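Local coordinates for sugar ABC transporter, sugar-binding protein (Streptococcus pneumoniae, PDB 2HEU) that probably binds a sugar outside the cell and hands it to the membrane part of an ABC transporter, here seen without sugar, at residues E94-R104 with N309-R317; L62-V71 with E83-F93. One frame throughout, in Å; residues are numbered along the deposited sequence.

Interactions 1 and 2 follow one another along the chain, L62-F93 leading directly into the loop at E94, yet their centres lie 20 Å apart. Both are partly buried and both lean on strand 295-298, F93 through S297 and Y101 through I298, so they dress the same five-stranded sheet. Interaction 2 joins two neighbouring helices and the turns after them by apolar packing around W87, with charged side chains at its margin. Interaction 1 instead fixes a loop against helix 305-315: a tyrosine forms its inner part, and a network of arginine and glutamate does the work toward the surface. The neighbouring K103 lends its carbonyl to the sodium ion.

Interaction 1: E94-R104 with N309-R317; sequences EDLSNKDYLKR and NAFVEYMTR. With NA (sodium ion), chain E.
Y101 lies against the helical segment N309-R317. Its CG lies between the backbone N and the carbonyl carbon (chi1 59°), which turns the ring toward that helix. CB passes T316 OG1 at 3.7 Å. Farther out, CD1 meets E313 CB at 3.6 Å, while E313 CA stands over one ring face. Along the other flank of the ring, still on the helix's side of its plane, CE2 reaches V312 CG1 obliquely at 3.6 Å and CD2 passes T316 CG2. K99 CB covers the face turned from the helix, 3.7 Å above the centre of the Y101 ring, so the aromatic plate is held between loop and helix. At its far end, the hydroxyl arrives beside the amide of N309. A tyrosine suits this place because its flat faces fill apolar space, shared with I298 and V122, while its tip meets polar groups. K99, bent at chi2, brings NZ to E94 OE2 (2.8 Å) from above the carboxylate plane, a salt bridge close to the same amide.

Toward the surface R104, extended from CG to NE, uses NH1 twice. One bond runs to E313 OE2 (2.8 Å, 163°), taking the anti lone pair; the other runs to T316 OG1 (2.8 Å, 149°). Both acceptors lie close to the guanidinium plane. T316 OG1 in turn donates to the carbonyl O of E313, and water 1 links R104 NH2 with E313 OE2. R317 grips E313 side-on through NE and NH2, and its NH1 pairs with E44. Next to R104, K103 O binds the sodium ion together with E335. With two arginines sharing one carboxylate, E313 should be strongly biased toward its charged form and held against rotation.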
loop_
_atom_site.group_PDB
_atom_site.type_symbol
_atom_site.label_atom_id
_atom_site.label_comp_id
_atom_site.label_asym_id
_atom_site.label_seq_id
_atom_site.Cartn_x
_atom_site.Cartn_y
_atom_site.Cartn_z
ATOM N N GLU A 94 4.881 20.401 -10.702
ATOM C CA GLU A 94 4.759 21.615 -9.928
ATOM C C GLU A 94 5.039 21.337 -8.449
ATOM O O GLU A 94 4.580 20.356 -7.892
ATOM C CB GLU A 94 3.367 22.177 -10.094
ATOM C CG GLU A 94 3.197 23.539 -9.419
ATOM C CD GLU A 94 1.881 24.185 -9.621
ATOM O OE1 GLU A 94 1.006 23.679 -10.297
ATOM O OE2 GLU A 94 1.715 25.331 -9.067
ATOM N N ASP A 95 5.781 22.209 -7.794
ATOM C CA ASP A 95 6.010 22.206 -6.402
ATOM C C ASP A 95 4.725 22.651 -5.718
ATOM O O ASP A 95 4.196 23.756 -5.845
ATOM C CB ASP A 95 7.218 23.149 -6.047
ATOM C CG ASP A 95 7.478 23.275 -4.559
ATOM O OD1 ASP A 95 6.868 22.556 -3.749
ATOM O OD2 ASP A 95 8.374 24.097 -4.224
ATOM N N LEU A 96 4.152 21.711 -4.972
ATOM C CA LEU A 96 2.911 21.901 -4.222
ATOM C C LEU A 96 3.070 22.334 -2.772
ATOM O O LEU A 96 2.074 22.464 -2.036
ATOM C CB LEU A 96 2.015 20.683 -4.290
ATOM C CG LEU A 96 1.825 20.076 -5.717
ATOM C CD1 LEU A 96 0.892 18.856 -5.603
ATOM C CD2 LEU A 96 1.216 21.043 -6.704
ATOM N N SER A 97 4.314 22.485 -2.305
ATOM C CA SER A 97 4.583 22.660 -0.861
ATOM C C SER A 97 3.835 23.751 -0.190
ATOM O O SER A 97 3.430 23.541 0.983
ATOM C CB SER A 97 6.098 22.955 -0.663
ATOM O OG SER A 97 6.901 21.948 -1.244
ATOM N N ASN A 98 3.556 24.844 -0.913
ATOM C CA ASN A 98 2.980 26.052 -0.351
ATOM C C ASN A 98 1.501 26.199 -0.711
ATOM O O ASN A 98 0.938 27.219 -0.369
ATOM C CB ASN A 98 3.832 27.247 -0.795
ATOM C CG ASN A 98 5.281 27.029 -0.511
ATOM O OD1 ASN A 98 5.668 26.785 0.633
ATOM N ND2 ASN A 98 6.079 26.984 -1.545
ATOM N N LYS A 99 0.841 25.200 -1.256
ATOM C CA LYS A 99 -0.571 25.255 -1.635
ATOM C C LYS A 99 -1.356 25.192 -0.397
ATOM O O LYS A 99 -1.160 24.305 0.448
ATOM C CB LYS A 99 -0.917 24.104 -2.536
ATOM C CG LYS A 99 -0.211 24.003 -3.842
ATOM C CD LYS A 99 -0.460 25.123 -4.801
ATOM C CE LYS A 99 0.207 24.801 -6.130
ATOM N NZ LYS A 99 -0.005 25.999 -7.017
ATOM N N ASP A 100 -2.321 26.062 -0.258
ATOM C CA ASP A 100 -3.180 26.016 0.904
ATOM C C ASP A 100 -3.914 24.665 1.009
ATOM O O ASP A 100 -4.106 24.159 2.137
ATOM C CB ASP A 100 -4.153 27.196 0.946
ATOM C CG ASP A 100 -3.458 28.563 1.195
ATOM O OD1 ASP A 100 -2.285 28.665 1.590
ATOM O OD2 ASP A 100 -4.155 29.533 0.984
ATOM N N TYR A 101 -4.316 24.100 -0.104
ATOM C CA TYR A 101 -5.079 22.880 -0.067
ATOM C C TYR A 101 -4.245 21.704 0.471
ATOM O O TYR A 101 -4.803 20.706 0.924
ATOM C CB TYR A 101 -5.671 22.531 -1.470
ATOM C CG TYR A 101 -4.759 22.340 -2.631
ATOM C CD1 TYR A 101 -4.775 23.271 -3.656
ATOM C CD2 TYR A 101 -3.904 21.274 -2.735
ATOM C CE1 TYR A 101 -3.948 23.165 -4.702
ATOM C CE2 TYR A 101 -3.098 21.072 -3.826
ATOM C CZ TYR A 101 -3.142 22.028 -4.868
ATOM O OH TYR A 101 -2.317 21.817 -5.944
ATOM N N LEU A 102 -2.915 21.828 0.422
ATOM C CA LEU A 102 -2.072 20.743 0.957
ATOM C C LEU A 102 -2.268 20.606 2.467
ATOM O O LEU A 102 -2.062 19.486 3.003
ATOM C CB LEU A 102 -0.623 20.937 0.544
ATOM C CG LEU A 102 0.367 19.840 0.764
ATOM C CD1 LEU A 102 -0.051 18.599 0.017
ATOM C CD2 LEU A 102 1.756 20.259 0.438
ATOM N N LYS A 103 -2.664 21.653 3.145
ATOM C CA LYS A 103 -2.873 21.607 4.566
ATOM C C LYS A 103 -4.023 20.642 4.965
ATOM O O LYS A 103 -4.167 20.266 6.128
ATOM C CB LYS A 103 -3.138 23.000 5.119
ATOM C CG LYS A 103 -1.986 23.975 4.833
ATOM C CD LYS A 103 -0.587 23.428 5.260
ATOM C CE LYS A 103 -0.382 22.998 6.752
ATOM N NZ LYS A 103 1.060 22.501 7.149
ATOM N N ARG A 104 -4.853 20.251 3.992
ATOM C CA ARG A 104 -5.929 19.286 4.167
ATOM C C ARG A 104 -5.441 17.845 4.241
ATOM O O ARG A 104 -6.250 16.986 4.604
ATOM C CB ARG A 104 -7.018 19.444 3.111
ATOM C CG ARG A 104 -7.612 20.849 3.094
ATOM C CD ARG A 104 -8.418 21.084 1.866
ATOM N NE ARG A 104 -9.027 22.421 1.894
ATOM C CZ ARG A 104 -9.683 22.947 0.889
ATOM N NH1 ARG A 104 -9.813 22.235 -0.210
ATOM N NH2 ARG A 104 -10.216 24.184 1.032
ATOM N N ASN A 309 -4.773 23.080 -10.831
ATOM C CA ASN A 309 -4.783 23.242 -9.411
ATOM C C ASN A 309 -6.206 23.218 -8.845
ATOM O O ASN A 309 -6.449 22.674 -7.785
ATOM C CB ASN A 309 -4.043 24.515 -8.951
ATOM C CG ASN A 309 -2.553 24.283 -8.899
ATOM O OD1 ASN A 309 -1.819 24.577 -9.901
ATOM N ND2 ASN A 309 -2.047 23.768 -7.843
ATOM N N ALA A 310 -7.169 23.790 -9.567
ATOM C CA ALA A 310 -8.550 23.765 -9.092
ATOM C C ALA A 310 -9.033 22.327 -9.066
ATOM O O ALA A 310 -9.843 22.010 -8.152
ATOM C CB ALA A 310 -9.451 24.622 -10.027
ATOM N N PHE A 311 -8.672 21.528 -10.024
ATOM C CA PHE A 311 -9.133 20.133 -9.972
ATOM C C PHE A 311 -8.572 19.368 -8.768
ATOM O O PHE A 311 -9.287 18.627 -8.089
ATOM C CB PHE A 311 -8.791 19.442 -11.335
ATOM C CG PHE A 311 -9.327 18.054 -11.495
ATOM C CD1 PHE A 311 -10.668 17.860 -11.569
ATOM C CD2 PHE A 311 -8.499 16.978 -11.542
ATOM C CE1 PHE A 311 -11.198 16.617 -11.798
ATOM C CE2 PHE A 311 -9.059 15.723 -11.700
ATOM C CZ PHE A 311 -10.397 15.529 -11.840
ATOM N N VAL A 312 -7.270 19.572 -8.530
ATOM C CA VAL A 312 -6.635 18.949 -7.362
ATOM C C VAL A 312 -7.305 19.469 -6.057
ATOM O O VAL A 312 -7.655 18.682 -5.163
ATOM C CB VAL A 312 -5.169 19.188 -7.360
ATOM C CG1 VAL A 312 -4.492 18.624 -6.088
ATOM C CG2 VAL A 312 -4.502 18.542 -8.614
ATOM N N GLU A 313 -7.500 20.798 -5.971
ATOM C CA GLU A 313 -8.114 21.365 -4.775
ATOM C C GLU A 313 -9.490 20.767 -4.544
ATOM O O GLU A 313 -9.858 20.486 -3.405
ATOM C CB GLU A 313 -8.169 22.887 -4.904
ATOM C CG GLU A 313 -8.713 23.532 -3.643
ATOM C CD GLU A 313 -10.182 23.749 -3.609
ATOM O OE1 GLU A 313 -10.737 24.224 -4.636
ATOM O OE2 GLU A 313 -10.771 23.596 -2.522
ATOM N N TYR A 314 -10.285 20.618 -5.580
ATOM C CA TYR A 314 -11.603 20.127 -5.450
ATOM C C TYR A 314 -11.606 18.754 -4.748
ATOM O O TYR A 314 -12.429 18.517 -3.841
ATOM C CB TYR A 314 -12.279 19.986 -6.873
ATOM C CG TYR A 314 -13.703 19.656 -6.846
ATOM C CD1 TYR A 314 -14.205 18.459 -7.287
ATOM C CD2 TYR A 314 -14.638 20.588 -6.420
ATOM C CE1 TYR A 314 -15.510 18.180 -7.314
ATOM C CE2 TYR A 314 -16.007 20.331 -6.444
ATOM C CZ TYR A 314 -16.426 19.121 -6.870
ATOM O OH TYR A 314 -17.760 18.773 -6.847
ATOM N N MET A 315 -10.680 17.875 -5.148
ATOM C CA MET A 315 -10.643 16.546 -4.558
ATOM C C MET A 315 -10.224 16.550 -3.105
ATOM O O MET A 315 -10.494 15.562 -2.380
ATOM C CB MET A 315 -9.735 15.661 -5.421
ATOM C CG MET A 315 -9.844 14.155 -5.125
ATOM S SD MET A 315 -11.317 13.532 -5.880
ATOM C CE MET A 315 -11.467 13.122 -4.823
ATOM N N THR A 316 -9.514 17.589 -2.642
ATOM C CA THR A 316 -9.153 17.707 -1.229
ATOM C C THR A 316 -10.320 18.139 -0.306
ATOM O O THR A 316 -10.155 18.136 0.896
ATOM C CB THR A 316 -7.970 18.614 -1.003
ATOM O OG1 THR A 316 -8.365 20.016 -1.232
ATOM C CG2 THR A 316 -6.697 18.319 -1.771
ATOM N N ARG A 317 -11.426 18.576 -0.899
ATOM C CA ARG A 317 -12.548 19.000 -0.082
ATOM C C ARG A 317 -13.204 17.771 0.566
ATOM O O ARG A 317 -13.392 16.761 -0.109
ATOM C CB ARG A 317 -13.593 19.693 -0.954
ATOM C CG ARG A 317 -13.087 20.964 -1.564
ATOM C CD ARG A 317 -14.101 21.577 -2.468
ATOM N NE ARG A 317 -13.580 22.732 -3.128
ATOM C CZ ARG A 317 -14.284 23.547 -3.908
ATOM N NH1 ARG A 317 -15.576 23.258 -4.103
ATOM N NH2 ARG A 317 -13.700 24.511 -4.535
HETATM NA NA NA E . -4.286 20.132 8.465
HETATM O O HOH W 1 -12.055 25.388 -1.050
HETATM O O HOH W 2 -2.268 18.848 8.171
HETATM O O HOH W 3 -5.576 22.060 8.193
HETATM O O HOH W 4 -2.582 21.733 8.794
#

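Interaction 2: L62-V71 with E83-F93; sequences LKTRVLAGDV and ELQEWAKAGVF
W87 has CG anti to its own carbonyl carbon (chi1 -67°), and V66 has CG1 opposite its backbone N (chi1 169°); together these settings lay the valine methyls on the indole. V66 CG1 stands almost directly over the five-membered ring, 3.8 Å from its centroid, in a CH-pi contact. CG2 covers the six-membered ring, 3.9 Å from W87 CH2. L62 comes in at the rim instead, with CD2 near the indole plane and 3.9 Å from W87 CZ3. K63 lends its aliphatic CG, 4.0 Å from W87 CH2. W87 is thus a knob in a hole lined by L62, K63, V66 and L67. A large, flat side chain suits the gap, for the axes of helices 62-67 and 83-89 run nearly parallel (8°) but stay 12.6 Å apart, a spacing that the broad indole of W87 spans.

At the margin, the extended K63 carries CE to within 3.2 Å of E83 OE2. Its NZ makes only a long salt bridge to E83; its stronger partner is E60, one turn earlier in the helix. Beyond the other end of the helices, V71 CG1 meets V92 CG1 at 4.1 Å, and V92 CG1 also covers a face of the F93 ring. G69 and G91 each end their helix with positive phi in a Schellman motif. Helix 58-67, strand 74-76 and helix 82-89 succeed one another, as in the alternating alpha/beta units of Rossmann-like domains; the 2-1-3-5-4 strand order matches a lobe of class II periplasmic binding proteins.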
loop_
_atom_site.group_PDB
_atom_site.type_symbol
_atom_site.label_atom_id
_atom_site.label_comp_id
_atom_site.label_asym_id
_atom_site.label_seq_id
_atom_site.Cartn_x
_atom_site.Cartn_y
_atom_site.Cartn_z
ATOM N N LEU A 62 2.866 6.302 -19.280
ATOM C CA LEU A 62 3.303 7.526 -18.632
ATOM C C LEU A 62 4.758 7.754 -18.869
ATOM O O LEU A 62 5.192 8.876 -19.124
ATOM C CB LEU A 62 2.924 7.514 -17.187
ATOM C CG LEU A 62 3.189 8.777 -16.394
ATOM C CD1 LEU A 62 2.407 9.958 -16.947
ATOM C CD2 LEU A 62 2.839 8.550 -14.916
ATOM N N LYS A 63 5.591 6.708 -18.723
ATOM C CA LYS A 63 7.004 6.850 -18.990
ATOM C C LYS A 63 7.237 7.324 -20.399
ATOM O O LYS A 63 8.076 8.234 -20.640
ATOM C CB LYS A 63 7.749 5.565 -18.720
ATOM C CG LYS A 63 7.780 5.096 -17.294
ATOM C CD LYS A 63 8.432 3.775 -17.108
ATOM C CE LYS A 63 8.333 3.156 -15.743
ATOM N NZ LYS A 63 8.774 1.722 -15.880
ATOM N N THR A 64 6.566 6.746 -21.369
ATOM C CA THR A 64 6.745 7.110 -22.790
ATOM C C THR A 64 6.390 8.558 -22.967
ATOM O O THR A 64 7.087 9.314 -23.686
ATOM C CB THR A 64 5.921 6.216 -23.669
ATOM O OG1 THR A 64 6.396 4.845 -23.539
ATOM C CG2 THR A 64 5.947 6.654 -25.146
ATOM N N ARG A 65 5.265 8.971 -22.367
ATOM C CA ARG A 65 4.738 10.310 -22.559
ATOM C C ARG A 65 5.671 11.330 -21.895
ATOM O O ARG A 65 5.911 12.381 -22.471
ATOM C CB ARG A 65 3.279 10.439 -22.124
ATOM C CG ARG A 65 2.311 9.628 -22.975
ATOM C CD ARG A 65 0.899 9.865 -22.650
ATOM N NE ARG A 65 0.516 11.270 -22.697
ATOM C CZ ARG A 65 -0.577 11.763 -22.218
ATOM N NH1 ARG A 65 -1.522 10.955 -21.777
ATOM N NH2 ARG A 65 -0.791 13.069 -22.264
ATOM N N VAL A 66 6.153 11.022 -20.689
ATOM C CA VAL A 66 7.031 11.968 -20.041
ATOM C C VAL A 66 8.302 12.149 -20.834
ATOM O O VAL A 66 8.798 13.266 -21.042
ATOM C CB VAL A 66 7.369 11.547 -18.578
ATOM C CG1 VAL A 66 8.475 12.381 -17.979
ATOM C CG2 VAL A 66 6.135 11.629 -17.778
ATOM N N LEU A 67 8.932 11.061 -21.184
ATOM C CA LEU A 67 10.185 11.288 -21.811
ATOM C C LEU A 67 9.894 12.056 -23.192
ATOM O O LEU A 67 10.721 12.951 -23.528
ATOM C CB LEU A 67 10.977 9.966 -21.828
ATOM C CG LEU A 67 11.574 9.179 -20.578
ATOM C CD1 LEU A 67 12.823 9.852 -19.937
ATOM C CD2 LEU A 67 10.551 8.581 -19.461
ATOM N N ALA A 68 8.734 11.838 -23.929
ATOM C CA ALA A 68 8.350 12.640 -25.091
ATOM C C ALA A 68 7.927 14.062 -24.876
ATOM O O ALA A 68 7.618 14.755 -25.878
ATOM C CB ALA A 68 7.238 11.965 -25.798
ATOM N N GLY A 69 7.890 14.503 -23.615
ATOM C CA GLY A 69 7.443 15.826 -23.302
ATOM C C GLY A 69 5.963 16.047 -23.476
ATOM O O GLY A 69 5.566 17.138 -23.807
ATOM N N ASP A 70 5.125 15.041 -23.236
ATOM C CA ASP A 70 3.671 15.118 -23.357
ATOM C C ASP A 70 3.069 14.710 -22.028
ATOM O O ASP A 70 2.424 13.684 -21.895
ATOM C CB ASP A 70 3.216 14.145 -24.408
ATOM C CG ASP A 70 1.753 14.044 -24.540
ATOM O OD1 ASP A 70 0.996 14.950 -24.117
ATOM O OD2 ASP A 70 1.311 12.963 -24.992
ATOM N N VAL A 71 3.319 15.567 -20.976
ATOM C CA VAL A 71 2.932 15.272 -19.590
ATOM C C VAL A 71 1.476 15.643 -19.360
ATOM O O VAL A 71 1.062 16.774 -19.632
ATOM C CB VAL A 71 3.855 16.006 -18.565
ATOM C CG1 VAL A 71 3.508 15.620 -17.112
ATOM C CG2 VAL A 71 5.310 15.784 -18.840
ATOM N N GLU A 83 9.938 6.792 -10.362
ATOM C CA GLU A 83 9.557 7.791 -11.345
ATOM C C GLU A 83 9.139 9.095 -10.689
ATOM O O GLU A 83 9.525 10.150 -11.176
ATOM C CB GLU A 83 8.467 7.318 -12.303
ATOM C CG GLU A 83 8.923 6.259 -13.201
ATOM C CD GLU A 83 9.183 4.930 -12.564
ATOM O OE1 GLU A 83 8.557 4.570 -11.484
ATOM O OE2 GLU A 83 9.981 4.205 -13.238
ATOM N N LEU A 84 8.288 9.067 -9.678
ATOM C CA LEU A 84 7.900 10.280 -9.008
ATOM C C LEU A 84 9.182 10.954 -8.507
ATOM O O LEU A 84 9.359 12.161 -8.680
ATOM C CB LEU A 84 6.880 9.991 -7.928
ATOM C CG LEU A 84 6.363 11.220 -7.135
ATOM C CD1 LEU A 84 7.289 11.598 -6.072
ATOM C CD2 LEU A 84 6.020 12.468 -8.040
ATOM N N GLN A 85 10.062 10.194 -7.850
ATOM C CA GLN A 85 11.262 10.820 -7.276
ATOM C C GLN A 85 12.109 11.510 -8.326
ATOM O O GLN A 85 12.493 12.686 -8.221
ATOM C CB GLN A 85 12.102 9.738 -6.611
ATOM C CG GLN A 85 11.384 9.188 -5.410
ATOM C CD GLN A 85 12.027 7.933 -4.889
ATOM O OE1 GLN A 85 11.395 7.148 -4.182
ATOM N NE2 GLN A 85 13.228 7.678 -5.299
ATOM N N GLU A 86 12.389 10.769 -9.358
ATOM C CA GLU A 86 13.317 11.244 -10.380
ATOM C C GLU A 86 12.699 12.374 -11.213
ATOM O O GLU A 86 13.373 13.341 -11.563
ATOM C CB GLU A 86 13.871 10.141 -11.210
ATOM C CG GLU A 86 14.740 9.180 -10.354
ATOM C CD GLU A 86 15.936 9.863 -9.701
ATOM O OE1 GLU A 86 16.612 10.672 -10.378
ATOM O OE2 GLU A 86 16.127 9.703 -8.490
ATOM N N TRP A 87 11.428 12.224 -11.573
ATOM C CA TRP A 87 10.737 13.220 -12.330
ATOM C C TRP A 87 10.612 14.505 -11.544
ATOM O O TRP A 87 10.728 15.602 -12.082
ATOM C CB TRP A 87 9.421 12.694 -12.902
ATOM C CG TRP A 87 9.563 11.650 -13.921
ATOM C CD1 TRP A 87 10.706 11.332 -14.688
ATOM C CD2 TRP A 87 8.576 10.721 -14.324
ATOM N NE1 TRP A 87 10.447 10.292 -15.470
ATOM C CE2 TRP A 87 9.153 9.903 -15.310
ATOM C CE3 TRP A 87 7.261 10.505 -13.976
ATOM C CZ2 TRP A 87 8.492 8.861 -15.911
ATOM C CZ3 TRP A 87 6.624 9.460 -14.585
ATOM C CH2 TRP A 87 7.208 8.677 -15.541
ATOM N N ALA A 88 10.350 14.375 -10.244
ATOM C CA ALA A 88 10.258 15.513 -9.386
ATOM C C ALA A 88 11.608 16.265 -9.301
ATOM O O ALA A 88 11.677 17.502 -9.394
ATOM C CB ALA A 88 9.774 15.131 -8.010
ATOM N N LYS A 89 12.701 15.485 -9.190
ATOM C CA LYS A 89 14.047 16.085 -9.176
ATOM C C LYS A 89 14.323 16.790 -10.493
ATOM O O LYS A 89 14.975 17.851 -10.502
ATOM C CB LYS A 89 15.089 14.997 -8.957
ATOM C CG LYS A 89 15.210 14.659 -7.567
ATOM C CD LYS A 89 16.186 13.489 -7.395
ATOM C CE LYS A 89 15.917 12.858 -6.027
ATOM N NZ LYS A 89 14.658 12.031 -5.952
ATOM N N ALA A 90 13.814 16.244 -11.605
ATOM C CA ALA A 90 14.038 16.791 -12.930
ATOM C C ALA A 90 13.085 17.902 -13.315
ATOM O O ALA A 90 13.179 18.406 -14.491
ATOM C CB ALA A 90 13.972 15.734 -13.988
ATOM N N GLY A 91 12.178 18.351 -12.426
ATOM C CA GLY A 91 11.338 19.457 -12.694
ATOM C C GLY A 91 10.091 19.161 -13.476
ATOM O O GLY A 91 9.456 20.126 -13.902
ATOM N N VAL A 92 9.676 17.911 -13.594
ATOM C CA VAL A 92 8.521 17.545 -14.379
ATOM C C VAL A 92 7.222 18.060 -13.714
ATOM O O VAL A 92 6.246 18.352 -14.386
ATOM C CB VAL A 92 8.461 16.032 -14.564
ATOM C CG1 VAL A 92 7.147 15.533 -15.130
ATOM C CG2 VAL A 92 9.697 15.580 -15.349
ATOM N N PHE A 93 7.212 18.170 -12.369
ATOM C CA PHE A 93 6.004 18.449 -11.589
ATOM C C PHE A 93 6.045 19.737 -10.784
ATOM O O PHE A 93 7.119 20.158 -10.325
ATOM C CB PHE A 93 5.697 17.259 -10.610
ATOM C CG PHE A 93 5.438 15.973 -11.299
ATOM C CD1 PHE A 93 4.383 15.848 -12.187
ATOM C CD2 PHE A 93 6.212 14.843 -10.987
ATOM C CE1 PHE A 93 4.063 14.663 -12.796
ATOM C CE2 PHE A 93 5.943 13.648 -11.672
ATOM C CZ PHE A 93 4.869 13.555 -12.539
#